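Local coordinates for protein citrate synthase (Thermotoga maritima, PDB 2P2W) that probably condenses acetyl-CoA with oxaloacetate and water to give citrate and free CoA, feeding carbon into the tricarboxylic acid cycle, at residues A[48-53]-A[325-330]; A[129-132]-A[138-141]; A[233-238]-A[284-289]. All blocks are in the same frame, centred on the assembly; numbering follows the deposited sequence.

Contact 1 is a buried helix-to-helix contact, contact 3 a partly buried one, and contact 2 lies at the surface, where a loop folds back on the helix it has just left. Contacts 1 and 3 lie on opposite sides of the chain's centre, their own centres about 37 Å apart, and each pairs apolar packing with one N-H bond to a hydroxyl: an indole to Thr330 inside the protein, an amide to Tyr286 near its edge. In contact 2 no hydrogen bond crosses between the segments; an isoleucine methyl lies over one guanidinium face instead. Helix 110-133 ties two of them together, carrying residues 129-132 of contact 2 and also touching Trp50 and Thr330 of contact 1.

Contact 1. Residues A[48-53]-A[325-330]; sequences FLWYGK and RVVGWT
Thr330 holds OG1 between its backbone N and carbonyl carbon (chi1 57°), facing Trp50, while Val327 sets CG1 anti to its backbone N (chi1 178°), which lays that methyl over the indole. The contact is helix-on-helix packing inside the mainly helical citrate synthase fold: the last turn of helix 42-51 rests against the middle of the long helix 317-337. Leu49 and Gly328 mark the closest backbone approach, 7.3 Å between their CA atoms. Val327 CG1 does double duty. It makes a CH-pi contact 4.2 Å from the centroid of the six-membered ring of Trp50, over the face, and it also touches Leu49 CD1 at 3.7 Å. Trp50 also touches Ala119 of helix 110-133 and Phe63 of helix 57-69; the residue is buried, and its indole N-H finds a partner in Thr330. The hydroxyl lies almost in the indole plane, and it sits at the same time close to the carbonyls of its own helix, 2.9 Å from OG1 to Val326 O. The bond that crosses between the helices, Trp50 NE1 to Thr330 OG1, is 2.9 Å long and bent to 149° at the hydrogen.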
# COMPACT_ATOMS: atom_id res chain seq x y z
N PHE A 48 -15.65 -1.12 -20.45
CA PHE A 48 -15.21 0.10 -21.14
C PHE A 48 -13.90 0.64 -20.57
O PHE A 48 -13.01 1.05 -21.31
CB PHE A 48 -16.31 1.16 -21.04
CG PHE A 48 -15.99 2.44 -21.75
CD1 PHE A 48 -15.45 2.43 -23.03
CD2 PHE A 48 -16.25 3.67 -21.14
CE1 PHE A 48 -15.18 3.62 -23.70
CE2 PHE A 48 -15.98 4.86 -21.81
CZ PHE A 48 -15.44 4.84 -23.09
N LEU A 49 -13.78 0.63 -19.24
CA LEU A 49 -12.56 1.12 -18.60
C LEU A 49 -11.35 0.23 -18.90
O LEU A 49 -10.26 0.73 -19.16
CB LEU A 49 -12.77 1.24 -17.09
CG LEU A 49 -13.64 2.43 -16.65
CD1 LEU A 49 -13.94 2.35 -15.16
CD2 LEU A 49 -12.90 3.72 -16.98
N TRP A 50 -11.54 -1.09 -18.86
CA TRP A 50 -10.45 -2.03 -19.10
C TRP A 50 -10.09 -2.24 -20.57
O TRP A 50 -8.91 -2.37 -20.91
CB TRP A 50 -10.77 -3.40 -18.49
CG TRP A 50 -10.54 -3.50 -17.01
CD1 TRP A 50 -9.47 -3.02 -16.31
CD2 TRP A 50 -11.38 -4.16 -16.06
NE1 TRP A 50 -9.59 -3.34 -14.98
CE2 TRP A 50 -10.76 -4.04 -14.80
CE3 TRP A 50 -12.60 -4.85 -16.15
CZ2 TRP A 50 -11.31 -4.58 -13.63
CZ3 TRP A 50 -13.16 -5.38 -14.99
CH2 TRP A 50 -12.51 -5.25 -13.75
N TYR A 51 -11.09 -2.29 -21.44
CA TYR A 51 -10.84 -2.54 -22.86
C TYR A 51 -10.77 -1.33 -23.78
O TYR A 51 -10.29 -1.44 -24.91
CB TYR A 51 -11.88 -3.53 -23.39
CG TYR A 51 -11.69 -4.92 -22.81
CD1 TYR A 51 -10.71 -5.78 -23.30
CD2 TYR A 51 -12.47 -5.35 -21.74
CE1 TYR A 51 -10.51 -7.04 -22.75
CE2 TYR A 51 -12.28 -6.61 -21.17
CZ TYR A 51 -11.30 -7.44 -21.68
OH TYR A 51 -11.11 -8.69 -21.13
N GLY A 52 -11.25 -0.18 -23.31
CA GLY A 52 -11.19 1.03 -24.12
C GLY A 52 -12.29 1.25 -25.14
O GLY A 52 -12.23 2.18 -25.93
N LYS A 53 -13.31 0.39 -25.13
CA LYS A 53 -14.42 0.56 -26.07
C LYS A 53 -15.69 -0.03 -25.47
O LYS A 53 -15.63 -0.93 -24.63
CB LYS A 53 -14.10 -0.15 -27.38
CG LYS A 53 -14.08 -1.66 -27.25
CD LYS A 53 -13.38 -2.32 -28.43
CE LYS A 53 -13.69 -3.81 -28.47
NZ LYS A 53 -13.30 -4.50 -27.21
N ARG A 325 -14.06 1.19 -7.18
CA ARG A 325 -12.77 1.80 -7.54
C ARG A 325 -11.66 0.77 -7.88
O ARG A 325 -10.67 1.07 -8.52
CB ARG A 325 -12.32 2.68 -6.38
CG ARG A 325 -11.01 3.41 -6.68
CD ARG A 325 -11.07 4.18 -8.00
NE ARG A 325 -12.13 5.19 -7.97
CZ ARG A 325 -11.87 6.35 -7.33
NH1 ARG A 325 -10.69 6.54 -6.77
NH2 ARG A 325 -12.80 7.30 -7.28
N VAL A 326 -11.83 -0.49 -7.48
CA VAL A 326 -10.83 -1.50 -7.82
C VAL A 326 -10.67 -1.57 -9.34
O VAL A 326 -9.59 -1.87 -9.85
CB VAL A 326 -11.20 -2.90 -7.25
CG1 VAL A 326 -12.47 -3.42 -7.89
CG2 VAL A 326 -10.05 -3.87 -7.45
N VAL A 327 -11.76 -1.27 -10.06
CA VAL A 327 -11.73 -1.26 -11.52
C VAL A 327 -10.77 -0.17 -12.00
O VAL A 327 -9.91 -0.40 -12.86
CB VAL A 327 -13.14 -0.96 -12.11
CG1 VAL A 327 -13.08 -0.92 -13.64
CG2 VAL A 327 -14.13 -2.04 -11.66
N GLY A 328 -10.90 1.03 -11.43
CA GLY A 328 -10.03 2.12 -11.81
C GLY A 328 -8.59 1.88 -11.39
O GLY A 328 -7.66 2.15 -12.15
N TRP A 329 -8.40 1.37 -10.17
CA TRP A 329 -7.06 1.08 -9.67
C TRP A 329 -6.32 0.15 -10.62
O TRP A 329 -5.20 0.45 -11.04
CB TRP A 329 -7.12 0.41 -8.29
CG TRP A 329 -7.56 1.28 -7.14
CD1 TRP A 329 -7.46 2.64 -7.04
CD2 TRP A 329 -8.11 0.82 -5.90
NE1 TRP A 329 -7.91 3.06 -5.81
CE2 TRP A 329 -8.31 1.97 -5.09
CE3 TRP A 329 -8.45 -0.44 -5.38
CZ2 TRP A 329 -8.84 1.89 -3.79
CZ3 TRP A 329 -8.97 -0.52 -4.09
CH2 TRP A 329 -9.16 0.64 -3.31
N THR A 330 -6.95 -0.97 -10.97
CA THR A 330 -6.33 -1.95 -11.85
C THR A 330 -6.11 -1.42 -13.27
O THR A 330 -5.09 -1.72 -13.89
CB THR A 330 -7.16 -3.27 -11.90
OG1 THR A 330 -8.50 -2.99 -12.30
CG2 THR A 330 -7.17 -3.93 -10.53

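Contact 2. Residues A[129-132]-A[138-141]; sequences YYRY and LIRP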
# COMPACT_ATOMS: atom_id res chain seq x y z
N TYR A 129 -18.32 -12.22 4.68
CA TYR A 129 -17.90 -11.78 6.00
C TYR A 129 -19.08 -11.18 6.76
O TYR A 129 -19.19 -11.33 7.97
CB TYR A 129 -16.75 -10.77 5.91
CG TYR A 129 -16.20 -10.42 7.27
CD1 TYR A 129 -15.29 -11.26 7.91
CD2 TYR A 129 -16.65 -9.29 7.95
CE1 TYR A 129 -14.85 -10.99 9.21
CE2 TYR A 129 -16.21 -9.01 9.25
CZ TYR A 129 -15.32 -9.86 9.87
OH TYR A 129 -14.90 -9.58 11.15
N TYR A 130 -19.96 -10.50 6.03
CA TYR A 130 -21.14 -9.90 6.63
C TYR A 130 -22.01 -10.99 7.25
O TYR A 130 -22.38 -10.91 8.43
CB TYR A 130 -21.92 -9.14 5.57
CG TYR A 130 -23.20 -8.52 6.07
CD1 TYR A 130 -23.18 -7.48 6.99
CD2 TYR A 130 -24.44 -8.97 5.60
CE1 TYR A 130 -24.37 -6.90 7.44
CE2 TYR A 130 -25.63 -8.39 6.04
CZ TYR A 130 -25.58 -7.35 6.96
OH TYR A 130 -26.75 -6.78 7.40
N ARG A 131 -22.34 -12.00 6.45
CA ARG A 131 -23.18 -13.11 6.91
C ARG A 131 -22.51 -13.83 8.08
O ARG A 131 -23.15 -14.11 9.10
CB ARG A 131 -23.41 -14.11 5.77
CG ARG A 131 -24.03 -13.50 4.52
CD ARG A 131 -25.49 -13.11 4.74
NE ARG A 131 -26.35 -14.28 4.94
CZ ARG A 131 -27.67 -14.22 5.01
NH1 ARG A 131 -28.30 -13.06 4.88
NH2 ARG A 131 -28.38 -15.33 5.20
N TYR A 132 -21.23 -14.12 7.92
CA TYR A 132 -20.45 -14.80 8.95
C TYR A 132 -20.43 -14.02 10.26
O TYR A 132 -20.76 -14.56 11.31
CB TYR A 132 -19.01 -15.01 8.46
CG TYR A 132 -18.03 -15.36 9.56
CD1 TYR A 132 -18.13 -16.55 10.26
CD2 TYR A 132 -17.00 -14.47 9.89
CE1 TYR A 132 -17.23 -16.87 11.28
CE2 TYR A 132 -16.10 -14.78 10.91
CZ TYR A 132 -16.22 -15.98 11.60
OH TYR A 132 -15.32 -16.28 12.60
N LEU A 138 -24.21 -18.63 4.86
CA LEU A 138 -23.70 -17.97 3.67
C LEU A 138 -24.69 -18.12 2.53
O LEU A 138 -25.42 -19.11 2.46
CB LEU A 138 -22.36 -18.59 3.25
CG LEU A 138 -21.18 -18.53 4.21
CD1 LEU A 138 -19.97 -19.23 3.59
CD2 LEU A 138 -20.84 -17.08 4.53
N ILE A 139 -24.73 -17.13 1.66
CA ILE A 139 -25.59 -17.18 0.48
C ILE A 139 -24.62 -17.16 -0.69
O ILE A 139 -23.99 -16.13 -0.97
CB ILE A 139 -26.54 -15.97 0.41
CG1 ILE A 139 -27.57 -16.05 1.55
CG2 ILE A 139 -27.26 -15.94 -0.94
CD1 ILE A 139 -28.50 -14.85 1.65
N ARG A 140 -24.48 -18.31 -1.34
CA ARG A 140 -23.54 -18.46 -2.45
C ARG A 140 -23.88 -17.55 -3.64
O ARG A 140 -25.03 -17.20 -3.87
CB ARG A 140 -23.57 -19.93 -2.89
CG ARG A 140 -23.27 -20.89 -1.74
CD ARG A 140 -21.77 -20.97 -1.42
NE ARG A 140 -21.54 -21.79 -0.23
CZ ARG A 140 -20.27 -22.13 0.05
NH1 ARG A 140 -19.29 -21.72 -0.74
NH2 ARG A 140 -20.01 -22.87 1.13
N PRO A 141 -22.86 -17.17 -4.42
CA PRO A 141 -23.06 -16.31 -5.58
C PRO A 141 -23.99 -17.02 -6.57
O PRO A 141 -23.89 -18.23 -6.76
CB PRO A 141 -21.65 -16.16 -6.16
CG PRO A 141 -20.76 -16.36 -4.97
CD PRO A 141 -21.43 -17.50 -4.24
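Ile139 sets its CD1 methyl squarely over the guanidinium of Arg131, 3.5 Å from CZ and above the centre of the flat group. CG1 of the same isoleucine follows behind, 3.8 Å from Arg131 NH2, so the side chain covers one face of the charge while leaving its in-plane N-H groups available to other partners. Nearer the helix, Leu138 CD2 packs at 4.1 Å against Arg131 CB. Two successive bends in the arginine chain (chi2 -70° and chi3 -67°) fold the guanidinium across to the isoleucine. The next shell holds it there: Arg131 NE gives a hydrogen bond to the carbonyl of Glu137, the residue just before Leu138, and NH1 reaches Met155 O in a weak one. With an alanine here, Glu137 O would probably be left without its NE donor and the Ile139 methyl without the flat surface it rests on. This is a chain reversal at a helix C-terminus: helix 110-133 finishes, the chain turns, and residues 138-141 run back beside the helix they came from. Further out, Leu138 leans on Tyr128 of that helix and on Leu78 of helix 75-81, whereas Ile139 meets Tyr153 of helix 147-156, so the returning loop is wedged among three helices near the protein surface.

Contact 3. Residues A[233-238]-A[284-289]; sequences EFVQKC and EEYIVS
Val235 and Ile287 have the nearest CA atoms, 7.8 Å apart, where two helices cross, with the local axes of 233-238 and 284-289 approaching to 10.8 Å at a signed crossing angle of -53°. Val235 fills the gap with both methyls. CG1 meets the rim of the Tyr286 ring near its plane, 3.6 Å from CE2, and CG2 of the same valine lies between the two partners, 3.8 Å from Tyr286 CD2 and 4.1 Å from Ile287 CG1. The tyrosine extends away from its own backbone: CG anti to the backbone N (chi1 179°) carries the ring out beside the valine, and the phenol oxygen passes on toward the outer side of the partner helix. There Gln236, its chain bent at chi2, brings its amide round to meet it: NE2 donates to Tyr286 OH at 2.9 Å, with an N-H...O angle of 150°. Amide and ring planes stand 73° apart, so the two flat groups meet crosswise.

Both helices, 231-241 and 275-289, probably belong to the helical cluster that in citrate synthases forms the small domain, the part that closes over the substrates. The Ile287 side chain also touches Phe248, and it is about 12 Å from that of His250, a predicted active-site residue. On the outer side the Tyr286 ring also rests on Val231 and Glu232, a turn earlier in the helix that carries Gln236. Behind the interface, helix 275-289 ends at Ser289, whose hydroxyl turns back to its own helix: OG donates to Glu285 O at 2.6 Å, while the backbone N of Ser289 reaches the same oxygen from the opposite face of the carbonyl plane.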
# COMPACT_ATOMS: atom_id res chain seq x y z
N GLU A 233 -24.12 26.99 13.42
CA GLU A 233 -23.28 26.92 14.61
C GLU A 233 -22.16 25.89 14.49
O GLU A 233 -21.03 26.13 14.93
CB GLU A 233 -24.14 26.58 15.83
CG GLU A 233 -23.38 26.58 17.15
CD GLU A 233 -24.30 26.63 18.35
OE1 GLU A 233 -25.50 26.96 18.17
OE2 GLU A 233 -23.83 26.34 19.47
N PHE A 234 -22.47 24.74 13.91
CA PHE A 234 -21.48 23.68 13.74
C PHE A 234 -20.36 24.12 12.80
O PHE A 234 -19.18 23.90 13.08
CB PHE A 234 -22.13 22.42 13.19
CG PHE A 234 -21.17 21.31 12.93
CD1 PHE A 234 -20.65 20.55 13.98
CD2 PHE A 234 -20.76 21.02 11.63
CE1 PHE A 234 -19.74 19.52 13.74
CE2 PHE A 234 -19.85 20.00 11.38
CZ PHE A 234 -19.34 19.25 12.43
N VAL A 235 -20.74 24.72 11.67
CA VAL A 235 -19.76 25.17 10.69
C VAL A 235 -18.84 26.23 11.27
O VAL A 235 -17.62 26.16 11.11
CB VAL A 235 -20.46 25.72 9.42
CG1 VAL A 235 -19.43 26.33 8.48
CG2 VAL A 235 -21.21 24.60 8.71
N GLN A 236 -19.42 27.22 11.95
CA GLN A 236 -18.61 28.28 12.56
C GLN A 236 -17.63 27.70 13.57
O GLN A 236 -16.48 28.14 13.65
CB GLN A 236 -19.51 29.32 13.22
CG GLN A 236 -20.23 30.23 12.24
CD GLN A 236 -19.26 30.88 11.25
OE1 GLN A 236 -18.23 31.43 11.65
NE2 GLN A 236 -19.60 30.84 9.97
N LYS A 237 -18.09 26.71 14.33
CA LYS A 237 -17.26 26.05 15.33
C LYS A 237 -16.09 25.36 14.64
O LYS A 237 -14.96 25.41 15.12
CB LYS A 237 -18.09 25.01 16.09
CG LYS A 237 -17.27 24.05 16.94
CD LYS A 237 -18.09 22.83 17.34
CE LYS A 237 -17.65 22.27 18.68
NZ LYS A 237 -18.03 20.83 18.83
N CYS A 238 -16.37 24.70 13.52
CA CYS A 238 -15.34 24.00 12.76
C CYS A 238 -14.27 24.96 12.25
O CYS A 238 -13.08 24.66 12.28
CB CYS A 238 -15.96 23.25 11.58
SG CYS A 238 -16.72 21.67 12.05
N GLU A 284 -24.72 21.76 2.92
CA GLU A 284 -24.25 22.25 1.63
C GLU A 284 -24.79 23.65 1.38
O GLU A 284 -24.05 24.54 0.94
CB GLU A 284 -24.72 21.33 0.50
CG GLU A 284 -24.57 21.96 -0.88
CD GLU A 284 -25.05 21.07 -1.99
OE1 GLU A 284 -25.27 19.86 -1.75
OE2 GLU A 284 -25.22 21.58 -3.13
N GLU A 285 -26.07 23.85 1.66
CA GLU A 285 -26.69 25.15 1.45
C GLU A 285 -25.96 26.25 2.20
O GLU A 285 -25.66 27.31 1.64
CB GLU A 285 -28.16 25.15 1.91
CG GLU A 285 -28.89 26.45 1.59
CD GLU A 285 -30.24 26.55 2.28
OE1 GLU A 285 -30.26 26.77 3.51
OE2 GLU A 285 -31.28 26.41 1.60
N TYR A 286 -25.66 26.01 3.47
CA TYR A 286 -24.98 27.01 4.27
C TYR A 286 -23.55 27.29 3.83
O TYR A 286 -23.14 28.45 3.72
CB TYR A 286 -24.98 26.60 5.75
CG TYR A 286 -24.27 27.59 6.64
CD1 TYR A 286 -24.96 28.67 7.19
CD2 TYR A 286 -22.90 27.50 6.87
CE1 TYR A 286 -24.30 29.63 7.94
CE2 TYR A 286 -22.23 28.46 7.62
CZ TYR A 286 -22.94 29.52 8.16
OH TYR A 286 -22.28 30.48 8.89
N ILE A 287 -22.79 26.23 3.57
CA ILE A 287 -21.41 26.37 3.17
C ILE A 287 -21.25 27.01 1.80
O ILE A 287 -20.41 27.90 1.62
CB ILE A 287 -20.69 25.00 3.21
CG1 ILE A 287 -20.51 24.57 4.67
CG2 ILE A 287 -19.34 25.08 2.49
CD1 ILE A 287 -19.87 23.22 4.86
N VAL A 288 -22.05 26.59 0.83
CA VAL A 288 -21.97 27.15 -0.51
C VAL A 288 -22.56 28.56 -0.61
O VAL A 288 -21.96 29.44 -1.23
CB VAL A 288 -22.66 26.22 -1.54
CG1 VAL A 288 -22.62 26.85 -2.93
CG2 VAL A 288 -21.95 24.87 -1.56
N SER A 289 -23.73 28.79 0.00
CA SER A 289 -24.34 30.12 -0.07
C SER A 289 -23.49 31.19 0.62
O SER A 289 -23.48 32.35 0.20
CB SER A 289 -25.76 30.11 0.54
OG SER A 289 -25.73 29.91 1.94